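Side-chain contact in histidine triad (HIT) protein (Marinobacter aquaeolei, PDB 3OHE), which probably hydrolyses nucleotide substrates or transfers nucleotidyl groups, as other histidine triad proteins do, and binds calcium ions: residues L25-N30 and W34-P39. Residues are numbered along the deposited sequence; the frame is centred on the assembly and turned at random.
Sequences LLMNDN and WVILVP
Leu25 O takes the N-H of Ile36 in a nearly straight bond (N to O 2.8 Å, 167° at the hydrogen) within the carbonyl plane, and the CA-H of Val35 makes a bent C-H...O contact with the same oxygen. Leu25 N returns a bond to Ile36 O, and Met27 N reaches Trp34 O at 2.9 Å, its donor tilted from the carbonyl plane. Beyond this ladder, selenomethionine Met27 lies alongside Trp34 over one indole face. CB sits 3.5 Å from the centroid of the five-membered ring in a CH-pi contact, and CG follows over the middle of the indole. The chain leaves with CG anti to the backbone N (chi1 -176°), then bends at its next two torsions, which holds SE above the six-membered ring at 4.8 Å from its centroid, a long Met-aromatic contact, and brings CE to 3.3 Å from Trp34 CZ2. On the sheet face that carries Ile36, Leu25 CD1 packs against Val38 CG2. Trp34 NE1 is hydrogen-bonded to His93 ND1. A leucine in place of Trp34 would probably strip Met27 of its flat platform and leave that His93 nitrogen without its donor. Strands 22-27 and 34-39 form an antiparallel beta hairpin in the central sheet of the HIT fold.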
loop_
_atom_site.group_PDB
_atom_site.type_symbol
_atom_site.label_atom_id
_atom_site.label_comp_id
_atom_site.label_asym_id
_atom_site.label_seq_id
_atom_site.Cartn_x
_atom_site.Cartn_y
_atom_site.Cartn_z
ATOM N N LEU A 25 1.497 7.025 14.383
ATOM C CA LEU A 25 2.651 7.904 14.319
ATOM C C LEU A 25 2.475 8.929 13.221
ATOM O O LEU A 25 2.027 8.616 12.138
ATOM C CB LEU A 25 3.907 7.064 14.078
ATOM C CG LEU A 25 4.182 5.898 15.035
ATOM C CD1 LEU A 25 5.484 5.218 14.613
ATOM C CD2 LEU A 25 4.196 6.355 16.537
ATOM N N LEU A 26 2.898 10.154 13.505
ATOM C CA LEU A 26 2.953 11.221 12.519
ATOM C C LEU A 26 4.337 11.219 11.867
ATOM O O LEU A 26 5.335 11.409 12.557
ATOM C CB LEU A 26 2.768 12.566 13.203
ATOM C CG LEU A 26 2.759 13.828 12.326
ATOM C CD1 LEU A 26 1.519 13.824 11.409
ATOM C CD2 LEU A 26 2.823 15.072 13.244
HETATM N N MSE A 27 4.412 11.004 10.571
HETATM C CA MSE A 27 5.704 11.146 9.868
HETATM C C MSE A 27 6.129 12.595 9.996
HETATM O O MSE A 27 5.343 13.480 9.686
HETATM C CB MSE A 27 5.594 10.713 8.399
HETATM C CG MSE A 27 6.920 10.749 7.679
HETATM SE SE MSE A 27 8.200 9.431 8.334
HETATM C CE MSE A 27 7.838 8.093 7.001
ATOM N N ASN A 28 7.366 12.821 10.463
ATOM C CA ASN A 28 7.822 14.172 10.771
ATOM C C ASN A 28 8.302 14.960 9.544
ATOM O O ASN A 28 9.446 15.417 9.488
ATOM C CB ASN A 28 8.913 14.138 11.858
ATOM C CG ASN A 28 9.149 15.496 12.461
ATOM O OD1 ASN A 28 8.279 16.379 12.415
ATOM N ND2 ASN A 28 10.335 15.688 13.006
ATOM N N ASP A 29 7.408 15.043 8.571
ATOM C CA ASP A 29 7.566 15.799 7.338
ATOM C C ASP A 29 6.239 16.480 7.107
ATOM O O ASP A 29 5.255 15.823 6.765
ATOM C CB ASP A 29 7.962 14.888 6.163
ATOM C CG ASP A 29 8.231 15.677 4.883
ATOM O OD1 ASP A 29 8.102 16.938 4.916
ATOM O OD2 ASP A 29 8.514 15.025 3.853
ATOM N N ASN A 30 6.201 17.805 7.299
ATOM C CA ASN A 30 4.959 18.543 7.226
ATOM C C ASN A 30 4.558 18.873 5.788
ATOM O O ASN A 30 3.548 19.540 5.557
ATOM C CB ASN A 30 4.960 19.779 8.121
ATOM C CG ASN A 30 5.835 20.887 7.598
ATOM O OD1 ASN A 30 6.260 20.862 6.455
ATOM N ND2 ASN A 30 6.086 21.899 8.437
ATOM N N TRP A 34 0.696 12.784 6.795
ATOM C CA TRP A 34 1.284 11.441 6.618
ATOM C C TRP A 34 1.313 10.757 7.976
ATOM O O TRP A 34 2.030 11.177 8.885
ATOM C CB TRP A 34 2.664 11.619 5.994
ATOM C CG TRP A 34 3.465 10.400 5.679
ATOM C CD1 TRP A 34 3.261 9.119 6.038
ATOM C CD2 TRP A 34 4.666 10.426 4.920
ATOM N NE1 TRP A 34 4.275 8.325 5.530
ATOM C CE2 TRP A 34 5.168 9.120 4.854
ATOM C CE3 TRP A 34 5.405 11.456 4.331
ATOM C CZ2 TRP A 34 6.362 8.831 4.180
ATOM C CZ3 TRP A 34 6.565 11.157 3.666
ATOM C CH2 TRP A 34 7.029 9.865 3.591
ATOM N N VAL A 35 0.479 9.721 8.106
ATOM C CA VAL A 35 0.311 8.974 9.360
ATOM C C VAL A 35 0.662 7.503 9.101
ATOM O O VAL A 35 0.262 6.930 8.059
ATOM C CB VAL A 35 -1.121 9.127 9.888
ATOM C CG1 VAL A 35 -1.380 8.222 11.100
ATOM C CG2 VAL A 35 -1.409 10.601 10.241
ATOM N N ILE A 36 1.350 6.898 10.076
ATOM C CA ILE A 36 1.818 5.537 9.979
ATOM C C ILE A 36 1.129 4.729 11.069
ATOM O O ILE A 36 1.079 5.161 12.219
ATOM C CB ILE A 36 3.348 5.510 10.118
ATOM C CG1 ILE A 36 3.991 6.370 9.007
ATOM C CG2 ILE A 36 3.876 4.080 10.066
ATOM C CD1 ILE A 36 5.475 6.482 9.111
ATOM N N LEU A 37 0.591 3.560 10.697
ATOM C CA LEU A 37 0.107 2.572 11.667
ATOM C C LEU A 37 1.135 1.480 11.828
ATOM O O LEU A 37 1.555 0.881 10.829
ATOM C CB LEU A 37 -1.216 1.944 11.216
ATOM C CG LEU A 37 -2.427 2.851 11.159
ATOM C CD1 LEU A 37 -3.645 2.047 10.663
ATOM C CD2 LEU A 37 -2.694 3.467 12.522
ATOM N N VAL A 38 1.562 1.240 13.065
ATOM C CA VAL A 38 2.548 0.194 13.365
ATOM C C VAL A 38 1.873 -0.834 14.285
ATOM O O VAL A 38 1.698 -0.591 15.483
ATOM C CB VAL A 38 3.798 0.718 14.040
ATOM C CG1 VAL A 38 4.863 -0.400 14.088
ATOM C CG2 VAL A 38 4.353 1.970 13.315
ATOM N N PRO A 39 1.499 -2.020 13.744
ATOM C CA PRO A 39 0.888 -3.028 14.602
ATOM C C PRO A 39 1.872 -3.460 15.700
ATOM O O PRO A 39 3.040 -3.724 15.415
ATOM C CB PRO A 39 0.606 -4.197 13.640
ATOM C CG PRO A 39 0.591 -3.600 12.325
ATOM C CD PRO A 39 1.511 -2.424 12.332
HETATM O O HOH W 1 2.979 14.425 8.136
#